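Local coordinates for protein single-stranded-DNA-specific exonuclease RecJ (Thermus thermophilus, PDB 2ZXR) that degrades single-stranded DNA exonucleolytically in the 5' to 3' direction with the help of divalent metal ions, and has no detectable activity on single-stranded RNA, at residues Val5-Leu10 / Asp526-Glu531; Leu431-Glu436 / His631-Phe636; Leu461-Gly466 / Glu502-Gly507; Arg488-Lys493 / Glu521-Asp526. All blocks are in the same frame, centred on the assembly; numbering follows the deposited sequence.

All four contacts gather in and around the RecJ OB domain and one eight-stranded mixed sheet, away from the metal site. Interactions 3 and 4, centres about 9 Å apart, alternate along the chain and join strands 462-466 with 503-514 and 487-492 with 517-528. Both are nested inside the loop closed by interaction 1, which brings N-terminal strand 5-9 to the end of strand 517-528; its centre is about 8 Å from that of interaction 3. Interaction 2 leaves the sheet for helix 624-639 of the C-terminal domain, and its centre lies about 18 Å from that of interaction 4. The OB domain thus receives the N-terminal strand as well as a C-terminal helix.

Interaction 1. Residues Val5-Leu10 / Asp526-Glu531; sequences VRWRVL and DLRKPE
W7 and R528 meet between strands 5-9 and 526-528, whose axes run nearly perpendicular, at 99°, and come no closer than 10.3 Å, so side chains rather than backbones span the gap. The guanidinium of R528 lies flat on the indole, with planes 5° apart. R528 CZ sits 3.7 Å from the centroid of the five-membered ring, a cation-pi geometry, while R528 CD makes a CH-pi contact 4.0 Å from the centroid of the six-membered ring. This overlap follows from the torsions: CG stands between the backbone N and the carbonyl carbon (chi1 70°), and the chain then runs extended to NE. On the other guanidinium face lies E531 CB. The group's rotation is further fixed by E504, which forms a salt bridge with NE, and by the A532 carbonyl, which accepts from NH2. At the indole edge, W7 NE1 donates to D526 OD2 at 3.2 Å, reaching it from above the carboxylate plane. D526 OD1 in turn accepts from L527 N at 2.8 Å. A water bridges the strands in the guanidinium plane, 2.8 Å from V5 O and 3.0 Å from R528 NH1. Strand 5-9 is outermost in the sheet and three strands separate it from 517-528, yet W7 still reaches R528, consistent with a strongly curled sheet; W7 packs against V428 and L430 of strand 426-433, L463 of 462-466 and A506 of 503-514.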
loop_
_atom_site.group_PDB
_atom_site.type_symbol
_atom_site.label_atom_id
_atom_site.label_comp_id
_atom_site.label_asym_id
_atom_site.label_seq_id
_atom_site.Cartn_x
_atom_site.Cartn_y
_atom_site.Cartn_z
ATOM N N VAL A 5 14.711 7.337 5.644
ATOM C CA VAL A 5 13.496 7.428 4.842
ATOM C C VAL A 5 13.784 8.234 3.575
ATOM O O VAL A 5 14.070 9.419 3.656
ATOM C CB VAL A 5 12.352 8.170 5.602
ATOM C CG1 VAL A 5 11.104 8.263 4.716
ATOM C CG2 VAL A 5 12.028 7.457 6.907
ATOM N N ARG A 6 13.695 7.598 2.415
ATOM C CA ARG A 6 13.941 8.281 1.145
ATOM C C ARG A 6 12.629 8.597 0.421
ATOM O O ARG A 6 11.754 7.735 0.328
ATOM C CB ARG A 6 14.787 7.393 0.211
ATOM C CG ARG A 6 16.299 7.363 0.479
ATOM C CD ARG A 6 16.630 7.111 1.943
ATOM N NE ARG A 6 17.926 6.453 2.126
ATOM C CZ ARG A 6 18.802 6.783 3.071
ATOM N NH1 ARG A 6 18.535 7.778 3.915
ATOM N NH2 ARG A 6 19.924 6.082 3.207
ATOM N N TRP A 7 12.486 9.822 -0.074
ATOM C CA TRP A 7 11.300 10.177 -0.854
ATOM C C TRP A 7 11.672 10.055 -2.334
ATOM O O TRP A 7 12.733 10.513 -2.757
ATOM C CB TRP A 7 10.862 11.605 -0.579
ATOM C CG TRP A 7 10.260 11.821 0.770
ATOM C CD1 TRP A 7 10.481 11.089 1.899
ATOM C CD2 TRP A 7 9.426 12.907 1.153
ATOM N NE1 TRP A 7 9.840 11.664 2.970
ATOM C CE2 TRP A 7 9.184 12.781 2.539
ATOM C CE3 TRP A 7 8.858 13.984 0.458
ATOM C CZ2 TRP A 7 8.404 13.686 3.247
ATOM C CZ3 TRP A 7 8.074 14.892 1.166
ATOM C CH2 TRP A 7 7.856 14.735 2.546
ATOM N N ARG A 8 10.801 9.427 -3.109
ATOM C CA ARG A 8 11.009 9.251 -4.532
ATOM C C ARG A 8 9.762 9.662 -5.320
ATOM O O ARG A 8 8.622 9.398 -4.897
ATOM C CB ARG A 8 11.335 7.794 -4.852
ATOM C CG ARG A 8 11.249 7.487 -6.346
ATOM C CD ARG A 8 11.643 6.056 -6.664
ATOM N NE ARG A 8 12.996 5.747 -6.197
ATOM C CZ ARG A 8 14.117 6.158 -6.790
ATOM N NH1 ARG A 8 14.056 6.901 -7.889
ATOM N NH2 ARG A 8 15.304 5.828 -6.282
ATOM N N VAL A 9 9.980 10.295 -6.468
ATOM C CA VAL A 9 8.875 10.713 -7.316
ATOM C C VAL A 9 8.708 9.705 -8.436
ATOM O O VAL A 9 9.656 9.426 -9.179
ATOM C CB VAL A 9 9.130 12.102 -7.932
ATOM C CG1 VAL A 9 7.952 12.507 -8.790
ATOM C CG2 VAL A 9 9.347 13.126 -6.835
ATOM N N LEU A 10 7.517 9.142 -8.564
ATOM C CA LEU A 10 7.273 8.172 -9.617
ATOM C C LEU A 10 7.558 8.781 -11.004
ATOM O O LEU A 10 7.280 9.954 -11.260
ATOM C CB LEU A 10 5.826 7.653 -9.548
ATOM C CG LEU A 10 5.356 7.062 -8.201
ATOM C CD1 LEU A 10 4.085 6.210 -8.437
ATOM C CD2 LEU A 10 6.457 6.196 -7.578
ATOM N N ASP A 526 3.873 12.066 5.858
ATOM C CA ASP A 526 5.238 12.402 6.256
ATOM C C ASP A 526 5.424 13.877 5.956
ATOM O O ASP A 526 4.772 14.429 5.063
ATOM C CB ASP A 526 6.319 11.569 5.552
ATOM C CG ASP A 526 7.663 11.578 6.327
ATOM O OD1 ASP A 526 7.730 12.189 7.425
ATOM O OD2 ASP A 526 8.660 10.977 5.854
ATOM N N LEU A 527 6.302 14.508 6.726
ATOM C CA LEU A 527 6.567 15.935 6.605
ATOM C C LEU A 527 8.027 16.192 6.997
ATOM O O LEU A 527 8.524 15.596 7.970
ATOM C CB LEU A 527 5.597 16.673 7.532
ATOM C CG LEU A 527 5.685 18.163 7.836
ATOM C CD1 LEU A 527 4.480 18.524 8.691
ATOM C CD2 LEU A 527 6.973 18.491 8.594
ATOM N N ARG A 528 8.705 17.078 6.259
ATOM C CA ARG A 528 10.112 17.352 6.535
ATOM C C ARG A 528 10.676 18.639 5.921
ATOM O O ARG A 528 10.052 19.286 5.079
ATOM C CB ARG A 528 10.956 16.190 6.015
ATOM C CG ARG A 528 10.993 16.146 4.489
ATOM C CD ARG A 528 11.865 15.027 3.930
ATOM N NE ARG A 528 12.018 15.150 2.478
ATOM C CZ ARG A 528 12.761 14.338 1.728
ATOM N NH1 ARG A 528 13.423 13.337 2.288
ATOM N NH2 ARG A 528 12.841 14.525 0.419
ATOM N N LYS A 529 11.874 19.001 6.360
ATOM C CA LYS A 529 12.566 20.150 5.803
ATOM C C LYS A 529 13.003 19.542 4.476
ATOM O O LYS A 529 13.407 18.386 4.436
ATOM C CB LYS A 529 13.780 20.508 6.661
ATOM C CG LYS A 529 14.802 21.411 5.979
ATOM C CD LYS A 529 15.967 21.731 6.924
ATOM C CE LYS A 529 16.997 22.637 6.266
ATOM N NZ LYS A 529 17.494 22.050 4.991
ATOM N N PRO A 530 12.917 20.299 3.375
ATOM C CA PRO A 530 13.312 19.766 2.062
ATOM C C PRO A 530 14.644 19.024 2.083
ATOM O O PRO A 530 15.575 19.433 2.760
ATOM C CB PRO A 530 13.347 21.016 1.187
ATOM C CG PRO A 530 12.283 21.885 1.821
ATOM C CD PRO A 530 12.578 21.728 3.286
ATOM N N GLU A 531 14.736 17.926 1.345
ATOM C CA GLU A 531 15.968 17.147 1.310
ATOM C C GLU A 531 16.142 16.433 -0.019
ATOM O O GLU A 531 15.433 16.703 -0.993
ATOM C CB GLU A 531 15.965 16.100 2.431
ATOM C CG GLU A 531 15.855 16.700 3.829
ATOM C CD GLU A 531 15.624 15.659 4.922
ATOM O OE1 GLU A 531 15.367 16.066 6.085
ATOM O OE2 GLU A 531 15.697 14.443 4.622
HETATM O O HOH W 1 13.334 11.870 4.874
#

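Interaction 2. Residues Leu431-Glu436 / His631-Phe636; sequences LDLLPE and HRRLLF
D432 holds two consecutive arginines of helix 624-639, one with each carboxylate oxygen. In this salt-bridge network D432 OD2 lies 2.7 Å from R633 NH1, and D432 OD1 lies 3.2 Å from R632 NH1. Both oxygens approach near the plane of their guanidinium, although the carboxylate is turned 44° from that of R633 and 32° from that of R632. Two arginines this close would probably favour an ionised D432. One water extends the polar group, donating a hydrogen bond to L431 O at 2.7 Å and accepting from R633 NH2 in the guanidinium plane. Packing contacts come next. The R632 guanidinium carries P435 CA over the centre of one face, while its CD slides past L433 CB. L433 packs on the helix against R632 CD, R633 CD and F636: its CD1 stands 3.9 Å from the F636 ring centroid, almost on the normal, as a CH-pi contact, and its CD2 touches F636 CB at 3.6 Å. The first torsion of F636 carries the ring toward L433, and chi2 (77°) turns its face to CD1. The arrangement is an interdomain contact: the salt-bridge network and the L433-F636 packing tie the end of strand 426-433, at the OB domain, to a helix of the RecJ C-terminal domain.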
loop_
_atom_site.group_PDB
_atom_site.type_symbol
_atom_site.label_atom_id
_atom_site.label_comp_id
_atom_site.label_asym_id
_atom_site.label_seq_id
_atom_site.Cartn_x
_atom_site.Cartn_y
_atom_site.Cartn_z
ATOM N N LEU A 431 3.337 10.195 -6.034
ATOM C CA LEU A 431 2.698 10.112 -7.337
ATOM C C LEU A 431 3.012 11.343 -8.169
ATOM O O LEU A 431 3.415 11.237 -9.322
ATOM C CB LEU A 431 1.174 10.015 -7.182
ATOM C CG LEU A 431 0.268 9.285 -8.181
ATOM C CD1 LEU A 431 -0.958 10.168 -8.445
ATOM C CD2 LEU A 431 0.977 8.940 -9.444
ATOM N N ASP A 432 2.857 12.514 -7.572
ATOM C CA ASP A 432 3.082 13.743 -8.317
ATOM C C ASP A 432 2.917 14.921 -7.377
ATOM O O ASP A 432 2.577 14.748 -6.207
ATOM C CB ASP A 432 2.026 13.826 -9.421
ATOM C CG ASP A 432 2.180 15.045 -10.304
ATOM O OD1 ASP A 432 1.163 15.443 -10.923
ATOM O OD2 ASP A 432 3.297 15.600 -10.396
ATOM N N LEU A 433 3.166 16.118 -7.906
ATOM C CA LEU A 433 3.007 17.374 -7.174
ATOM C C LEU A 433 1.490 17.549 -7.065
ATOM O O LEU A 433 0.785 17.278 -8.019
ATOM C CB LEU A 433 3.582 18.534 -7.998
ATOM C CG LEU A 433 4.995 19.117 -7.830
ATOM C CD1 LEU A 433 5.622 18.563 -6.588
ATOM C CD2 LEU A 433 5.857 18.845 -9.065
ATOM N N LEU A 434 0.983 17.980 -5.917
ATOM C CA LEU A 434 -0.465 18.173 -5.766
ATOM C C LEU A 434 -0.928 19.276 -6.724
ATOM O O LEU A 434 -0.232 20.264 -6.896
ATOM C CB LEU A 434 -0.806 18.599 -4.339
ATOM C CG LEU A 434 -2.296 18.574 -3.976
ATOM C CD1 LEU A 434 -2.726 17.127 -3.795
ATOM C CD2 LEU A 434 -2.545 19.354 -2.697
ATOM N N PRO A 435 -2.096 19.100 -7.380
ATOM C CA PRO A 435 -2.657 20.089 -8.318
ATOM C C PRO A 435 -3.138 21.312 -7.557
ATOM O O PRO A 435 -3.096 21.326 -6.335
ATOM C CB PRO A 435 -3.826 19.337 -8.961
ATOM C CG PRO A 435 -3.341 17.927 -8.979
ATOM C CD PRO A 435 -2.774 17.805 -7.550
ATOM N N GLU A 436 -3.591 22.339 -8.276
ATOM C CA GLU A 436 -4.104 23.548 -7.626
ATOM C C GLU A 436 -5.417 23.176 -6.934
ATOM O O GLU A 436 -6.098 22.207 -7.318
ATOM C CB GLU A 436 -4.346 24.671 -8.649
ATOM C CG GLU A 436 -3.077 25.207 -9.312
ATOM C CD GLU A 436 -2.284 26.143 -8.421
ATOM O OE1 GLU A 436 -1.094 26.381 -8.732
ATOM O OE2 GLU A 436 -2.840 26.656 -7.415
ATOM N N HIS A 631 3.923 21.755 -16.661
ATOM C CA HIS A 631 4.369 23.100 -16.273
ATOM C C HIS A 631 4.708 23.195 -14.796
ATOM O O HIS A 631 5.775 23.691 -14.426
ATOM C CB HIS A 631 3.302 24.145 -16.631
ATOM C CG HIS A 631 3.192 24.389 -18.109
ATOM N ND1 HIS A 631 2.276 25.258 -18.662
ATOM C CD2 HIS A 631 3.912 23.895 -19.147
ATOM C CE1 HIS A 631 2.440 25.292 -19.975
ATOM N NE2 HIS A 631 3.425 24.474 -20.294
ATOM N N ARG A 632 3.808 22.719 -13.943
ATOM C CA ARG A 632 4.040 22.750 -12.503
ATOM C C ARG A 632 5.295 21.922 -12.166
ATOM O O ARG A 632 6.081 22.285 -11.276
ATOM C CB ARG A 632 2.795 22.201 -11.788
ATOM C CG ARG A 632 2.950 21.853 -10.320
ATOM C CD ARG A 632 2.064 20.626 -10.005
ATOM N NE ARG A 632 0.801 20.760 -10.703
ATOM C CZ ARG A 632 -0.012 19.766 -11.033
ATOM N NH1 ARG A 632 0.276 18.513 -10.722
ATOM N NH2 ARG A 632 -1.094 20.036 -11.741
ATOM N N ARG A 633 5.477 20.800 -12.859
ATOM C CA ARG A 633 6.676 19.973 -12.646
ATOM C C ARG A 633 7.925 20.767 -13.023
ATOM O O ARG A 633 8.887 20.813 -12.262
ATOM C CB ARG A 633 6.666 18.716 -13.513
ATOM C CG ARG A 633 6.266 17.455 -12.800
ATOM C CD ARG A 633 7.159 17.161 -11.619
ATOM N NE ARG A 633 7.680 15.810 -11.736
ATOM C CZ ARG A 633 6.939 14.710 -11.712
ATOM N NH1 ARG A 633 5.626 14.779 -11.569
ATOM N NH2 ARG A 633 7.534 13.542 -11.827
ATOM N N LEU A 634 7.899 21.387 -14.202
ATOM C CA LEU A 634 9.048 22.171 -14.675
ATOM C C LEU A 634 9.439 23.234 -13.676
ATOM O O LEU A 634 10.600 23.336 -13.282
ATOM C CB LEU A 634 8.747 22.842 -16.027
ATOM C CG LEU A 634 8.971 22.046 -17.309
ATOM C CD1 LEU A 634 8.544 22.883 -18.520
ATOM C CD2 LEU A 634 10.444 21.672 -17.426
ATOM N N LEU A 635 8.456 24.035 -13.269
ATOM C CA LEU A 635 8.691 25.092 -12.295
ATOM C C LEU A 635 9.196 24.543 -10.989
ATOM O O LEU A 635 10.087 25.132 -10.382
ATOM C CB LEU A 635 7.408 25.884 -12.010
ATOM C CG LEU A 635 7.002 27.014 -12.952
ATOM C CD1 LEU A 635 8.114 28.080 -13.015
ATOM C CD2 LEU A 635 6.751 26.442 -14.308
ATOM N N PHE A 636 8.608 23.433 -10.530
ATOM C CA PHE A 636 9.029 22.842 -9.257
ATOM C C PHE A 636 10.471 22.368 -9.335
ATOM O O PHE A 636 11.267 22.700 -8.468
ATOM C CB PHE A 636 8.135 21.652 -8.853
ATOM C CG PHE A 636 8.636 20.903 -7.640
ATOM C CD1 PHE A 636 8.466 21.424 -6.353
ATOM C CD2 PHE A 636 9.348 19.707 -7.790
ATOM C CE1 PHE A 636 9.005 20.772 -5.234
ATOM C CE2 PHE A 636 9.890 19.043 -6.682
ATOM C CZ PHE A 636 9.719 19.578 -5.398
HETATM O O HOH W 2 5.169 11.335 -11.344
#

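Interaction 3. Residues Leu461-Gly466 / Glu502-Gly507; sequences LFLLFG and EVEVAG
The ring of F465 lays one face over the backbone carbonyl of V503, whose oxygen stands 3.6 Å above the ring plane, displaced toward the rim. With CG anti to the backbone N (chi1 -172°), the ring leans across to the neighbouring strand, where two glutamates flank it. The fit of E504 against the ring is doubtful in detail, but its OE2 is engaged by R528 in a salt bridge. E502 OE2 approaches F465 CZ to 3.3 Å, and R640 adds a cation-pi contact. Beneath these side chains runs an antiparallel ladder, its axes 160° apart, with six backbone bonds in three reciprocal pairs: F462 with G507, L464 with V505 and G466 with V503. Strands 462-466 and 503-514 probably correspond to the first and fourth strands of an OB barrel, as their antiparallel pairing and the strand order suggest. On the face carrying L464 and V505, the two CB atoms meet at 4.1 Å, and L484 of strand 479-484 packs against both residues. L463 and A506 occupy the other face with F465 and E504, in non-hydrogen-bonded pairs. CA-H...O contacts lie between the bonds, as from L463 CA to V505 O at 3.3 Å. At the other end, L461 CA approaches G507 O to 3.4 Å.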
loop_
_atom_site.group_PDB
_atom_site.type_symbol
_atom_site.label_atom_id
_atom_site.label_comp_id
_atom_site.label_asym_id
_atom_site.label_seq_id
_atom_site.Cartn_x
_atom_site.Cartn_y
_atom_site.Cartn_z
ATOM N N LEU A 461 0.074 9.032 -2.747
ATOM C CA LEU A 461 0.520 10.180 -1.965
ATOM C C LEU A 461 1.011 11.287 -2.893
ATOM O O LEU A 461 1.749 11.021 -3.857
ATOM C CB LEU A 461 1.659 9.797 -1.033
ATOM C CG LEU A 461 1.358 8.786 0.060
ATOM C CD1 LEU A 461 2.686 8.271 0.612
ATOM C CD2 LEU A 461 0.487 9.429 1.143
ATOM N N PHE A 462 0.601 12.520 -2.614
ATOM C CA PHE A 462 1.026 13.656 -3.426
ATOM C C PHE A 462 2.090 14.439 -2.665
ATOM O O PHE A 462 2.187 14.385 -1.432
ATOM C CB PHE A 462 -0.136 14.617 -3.751
ATOM C CG PHE A 462 -1.142 14.062 -4.719
ATOM C CD1 PHE A 462 -2.232 13.325 -4.268
ATOM C CD2 PHE A 462 -0.977 14.239 -6.082
ATOM C CE1 PHE A 462 -3.148 12.768 -5.173
ATOM C CE2 PHE A 462 -1.872 13.691 -6.990
ATOM C CZ PHE A 462 -2.970 12.950 -6.531
ATOM N N LEU A 463 2.875 15.199 -3.409
ATOM C CA LEU A 463 3.901 15.996 -2.789
ATOM C C LEU A 463 3.407 17.428 -2.781
ATOM O O LEU A 463 2.878 17.898 -3.778
ATOM C CB LEU A 463 5.187 15.879 -3.600
ATOM C CG LEU A 463 6.368 16.767 -3.208
ATOM C CD1 LEU A 463 6.967 16.286 -1.867
ATOM C CD2 LEU A 463 7.423 16.702 -4.322
ATOM N N LEU A 464 3.532 18.087 -1.638
ATOM C CA LEU A 464 3.186 19.488 -1.491
ATOM C C LEU A 464 4.505 20.102 -1.030
ATOM O O LEU A 464 5.353 19.406 -0.430
ATOM C CB LEU A 464 2.112 19.733 -0.442
ATOM C CG LEU A 464 0.695 19.301 -0.814
ATOM C CD1 LEU A 464 0.640 17.769 -0.878
ATOM C CD2 LEU A 464 -0.296 19.833 0.223
ATOM N N PHE A 465 4.687 21.388 -1.311
ATOM C CA PHE A 465 5.938 22.053 -0.976
ATOM C C PHE A 465 5.713 23.529 -0.726
ATOM O O PHE A 465 4.877 24.154 -1.384
ATOM C CB PHE A 465 6.920 21.878 -2.136
ATOM C CG PHE A 465 8.313 22.367 -1.840
ATOM C CD1 PHE A 465 8.650 23.710 -1.994
ATOM C CD2 PHE A 465 9.286 21.490 -1.374
ATOM C CE1 PHE A 465 9.950 24.178 -1.678
ATOM C CE2 PHE A 465 10.592 21.945 -1.056
ATOM C CZ PHE A 465 10.913 23.294 -1.211
ATOM N N GLY A 466 6.455 24.087 0.227
ATOM C CA GLY A 466 6.322 25.505 0.496
ATOM C C GLY A 466 6.575 25.979 1.907
ATOM O O GLY A 466 7.102 25.250 2.764
ATOM N N GLU A 502 10.534 26.264 5.509
ATOM C CA GLU A 502 10.088 25.613 4.293
ATOM C C GLU A 502 9.937 24.129 4.569
ATOM O O GLU A 502 10.807 23.509 5.199
ATOM C CB GLU A 502 11.099 25.804 3.169
ATOM C CG GLU A 502 10.709 26.835 2.127
ATOM C CD GLU A 502 11.464 26.601 0.828
ATOM O OE1 GLU A 502 11.290 27.381 -0.137
ATOM O OE2 GLU A 502 12.238 25.614 0.782
ATOM N N VAL A 503 8.842 23.551 4.084
ATOM C CA VAL A 503 8.593 22.129 4.287
ATOM C C VAL A 503 8.226 21.382 3.014
ATOM O O VAL A 503 7.887 21.968 1.980
ATOM C CB VAL A 503 7.436 21.894 5.292
ATOM C CG1 VAL A 503 7.781 22.464 6.653
ATOM C CG2 VAL A 503 6.170 22.530 4.763
ATOM N N GLU A 504 8.311 20.067 3.110
ATOM C CA GLU A 504 7.937 19.171 2.032
ATOM C C GLU A 504 6.939 18.242 2.708
ATOM O O GLU A 504 7.142 17.857 3.851
ATOM C CB GLU A 504 9.138 18.365 1.545
ATOM C CG GLU A 504 9.672 18.856 0.244
ATOM C CD GLU A 504 10.860 18.082 -0.217
ATOM O OE1 GLU A 504 11.138 18.189 -1.423
ATOM O OE2 GLU A 504 11.514 17.383 0.606
ATOM N N VAL A 505 5.868 17.893 2.013
ATOM C CA VAL A 505 4.844 17.021 2.586
ATOM C C VAL A 505 4.429 15.926 1.626
ATOM O O VAL A 505 4.186 16.204 0.450
ATOM C CB VAL A 505 3.552 17.790 2.909
ATOM C CG1 VAL A 505 2.465 16.789 3.382
ATOM C CG2 VAL A 505 3.812 18.854 3.971
ATOM N N ALA A 506 4.336 14.694 2.137
ATOM C CA ALA A 506 3.877 13.556 1.359
ATOM C C ALA A 506 2.482 13.367 1.932
ATOM O O ALA A 506 2.340 13.014 3.108
ATOM C CB ALA A 506 4.709 12.348 1.637
ATOM N N GLY A 507 1.439 13.604 1.139
ATOM C CA GLY A 507 0.120 13.472 1.720
ATOM C C GLY A 507 -1.005 12.863 0.923
ATOM O O GLY A 507 -0.956 12.808 -0.296
#

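Interaction 4. Residues Arg488-Lys493 / Glu521-Asp526; sequences RVLAWK and EVQAVD
R488 and E521 run alongside each other in the same direction, with guanidinium and carboxylate planes 49° apart. R488 NE donates to E521 OE1 at 2.6 Å in a nearly straight bond (169°) within the guanidinium plane, yet it meets the oxygen from above the carboxylate plane. NH2 adds a weak bond to the same oxygen. A bend at chi3 (96°) swings the guanidinium over toward L490, whose CD2 lies over one face, toward its rim. Next along the strands, L490 and Q523 cross obliquely, L490 CD1 reaching Q523 OE1 at 3.7 Å. On the opposite face of the sheet V489 CB lies 4.2 Å from V522 CB. Farther along, A491 CB meets A524 CB at 3.6 Å. The backbones beneath are parallel: V522 N donates to R488 O at 2.9 Å, L490 N to V522 O, and A524 N to L490 O at 2.8 Å. In the order of the barrel this probably matches the parallel pairing of the third and fifth OB strands. Past A524 the ladder gives way to a water that accepts from W492 N and donates to A524 O, just before the bulge at V525 and D526. Each oxygen of the buried E521 carboxylate has a partner, R488 for OE1 and N512 for OE2, and the adjacent arginine would favour its ionised form.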
loop_
_atom_site.group_PDB
_atom_site.type_symbol
_atom_site.label_atom_id
_atom_site.label_comp_id
_atom_site.label_asym_id
_atom_site.label_seq_id
_atom_site.Cartn_x
_atom_site.Cartn_y
_atom_site.Cartn_z
ATOM N N ARG A 488 -5.205 23.138 2.726
ATOM C CA ARG A 488 -5.101 22.852 4.152
ATOM C C ARG A 488 -4.614 21.440 4.420
ATOM O O ARG A 488 -5.173 20.472 3.898
ATOM C CB ARG A 488 -6.440 23.060 4.878
ATOM C CG ARG A 488 -6.281 22.932 6.406
ATOM C CD ARG A 488 -7.448 23.516 7.202
ATOM N NE ARG A 488 -8.427 22.505 7.569
ATOM C CZ ARG A 488 -8.622 22.040 8.800
ATOM N NH1 ARG A 488 -7.906 22.503 9.819
ATOM N NH2 ARG A 488 -9.526 21.087 9.005
ATOM N N VAL A 489 -3.590 21.321 5.257
ATOM C CA VAL A 489 -3.024 20.025 5.592
ATOM C C VAL A 489 -3.015 19.767 7.097
ATOM O O VAL A 489 -2.776 20.676 7.883
ATOM C CB VAL A 489 -1.589 19.883 4.948
ATOM C CG1 VAL A 489 -1.004 21.229 4.693
ATOM C CG2 VAL A 489 -0.662 19.061 5.819
ATOM N N LEU A 490 -3.317 18.524 7.477
ATOM C CA LEU A 490 -3.367 18.076 8.864
ATOM C C LEU A 490 -2.199 17.148 9.079
ATOM O O LEU A 490 -1.902 16.307 8.224
ATOM C CB LEU A 490 -4.655 17.311 9.129
ATOM C CG LEU A 490 -5.924 18.095 8.828
ATOM C CD1 LEU A 490 -7.093 17.118 8.694
ATOM C CD2 LEU A 490 -6.164 19.125 9.935
ATOM N N ALA A 491 -1.551 17.274 10.229
ATOM C CA ALA A 491 -0.376 16.460 10.498
ATOM C C ALA A 491 -0.027 16.260 11.971
ATOM O O ALA A 491 -0.452 17.012 12.842
ATOM C CB ALA A 491 0.828 17.088 9.776
ATOM N N TRP A 492 0.772 15.239 12.227
ATOM C CA TRP A 492 1.261 14.946 13.563
ATOM C C TRP A 492 2.755 15.242 13.506
ATOM O O TRP A 492 3.548 14.424 13.029
ATOM C CB TRP A 492 1.014 13.482 13.915
ATOM C CG TRP A 492 -0.429 13.214 14.094
ATOM C CD1 TRP A 492 -1.371 13.055 13.114
ATOM C CD2 TRP A 492 -1.135 13.199 15.338
ATOM N NE1 TRP A 492 -2.621 12.947 13.675
ATOM C CE2 TRP A 492 -2.504 13.033 15.039
ATOM C CE3 TRP A 492 -0.737 13.312 16.682
ATOM C CZ2 TRP A 492 -3.484 12.981 16.035
ATOM C CZ3 TRP A 492 -1.712 13.257 17.673
ATOM C CH2 TRP A 492 -3.070 13.094 17.344
ATOM N N LYS A 493 3.134 16.425 13.981
ATOM C CA LYS A 493 4.524 16.835 13.942
ATOM C C LYS A 493 5.413 16.002 14.841
ATOM O O LYS A 493 5.249 15.989 16.057
ATOM C CB LYS A 493 4.655 18.315 14.314
ATOM C CG LYS A 493 6.078 18.849 14.205
ATOM C CD LYS A 493 6.610 18.721 12.793
ATOM C CE LYS A 493 8.011 19.291 12.657
ATOM N NZ LYS A 493 9.042 18.491 13.385
ATOM N N GLU A 521 -8.850 18.430 1.502
ATOM C CA GLU A 521 -7.623 18.772 2.195
ATOM C C GLU A 521 -6.630 17.648 2.119
ATOM O O GLU A 521 -6.912 16.597 1.550
ATOM C CB GLU A 521 -7.965 19.057 3.656
ATOM C CG GLU A 521 -9.188 19.956 3.787
ATOM C CD GLU A 521 -9.666 20.111 5.214
ATOM O OE1 GLU A 521 -9.732 21.271 5.674
ATOM O OE2 GLU A 521 -9.976 19.078 5.864
ATOM N N VAL A 522 -5.466 17.865 2.713
ATOM C CA VAL A 522 -4.437 16.850 2.698
ATOM C C VAL A 522 -4.076 16.401 4.099
ATOM O O VAL A 522 -3.876 17.211 5.002
ATOM C CB VAL A 522 -3.161 17.349 1.961
ATOM C CG1 VAL A 522 -2.049 16.350 2.101
ATOM C CG2 VAL A 522 -3.463 17.551 0.492
ATOM N N GLN A 523 -4.019 15.092 4.270
ATOM C CA GLN A 523 -3.665 14.491 5.534
ATOM C C GLN A 523 -2.221 14.098 5.316
ATOM O O GLN A 523 -1.933 13.212 4.509
ATOM C CB GLN A 523 -4.503 13.234 5.765
ATOM C CG GLN A 523 -4.219 12.510 7.076
ATOM C CD GLN A 523 -4.849 13.217 8.272
ATOM O OE1 GLN A 523 -6.004 13.653 8.210
ATOM N NE2 GLN A 523 -4.099 13.315 9.374
ATOM N N ALA A 524 -1.315 14.743 6.031
ATOM C CA ALA A 524 0.100 14.435 5.869
ATOM C C ALA A 524 0.500 13.078 6.467
ATOM O O ALA A 524 0.137 12.779 7.594
ATOM C CB ALA A 524 0.944 15.553 6.486
ATOM N N VAL A 525 1.224 12.256 5.699
ATOM C CA VAL A 525 1.713 10.973 6.191
ATOM C C VAL A 525 3.174 11.205 6.590
ATOM O O VAL A 525 3.683 10.584 7.537
ATOM C CB VAL A 525 1.624 9.823 5.141
ATOM C CG1 VAL A 525 0.197 9.680 4.641
ATOM C CG2 VAL A 525 2.557 10.081 4.001
ATOM N N ASP A 526 3.873 12.066 5.858
ATOM C CA ASP A 526 5.238 12.402 6.256
ATOM C C ASP A 526 5.424 13.877 5.956
ATOM O O ASP A 526 4.772 14.429 5.063
ATOM C CB ASP A 526 6.319 11.569 5.552
ATOM C CG ASP A 526 7.663 11.578 6.327
ATOM O OD1 ASP A 526 7.730 12.189 7.425
ATOM O OD2 ASP A 526 8.660 10.977 5.854
HETATM O O HOH W 3 1.344 13.648 10.018
#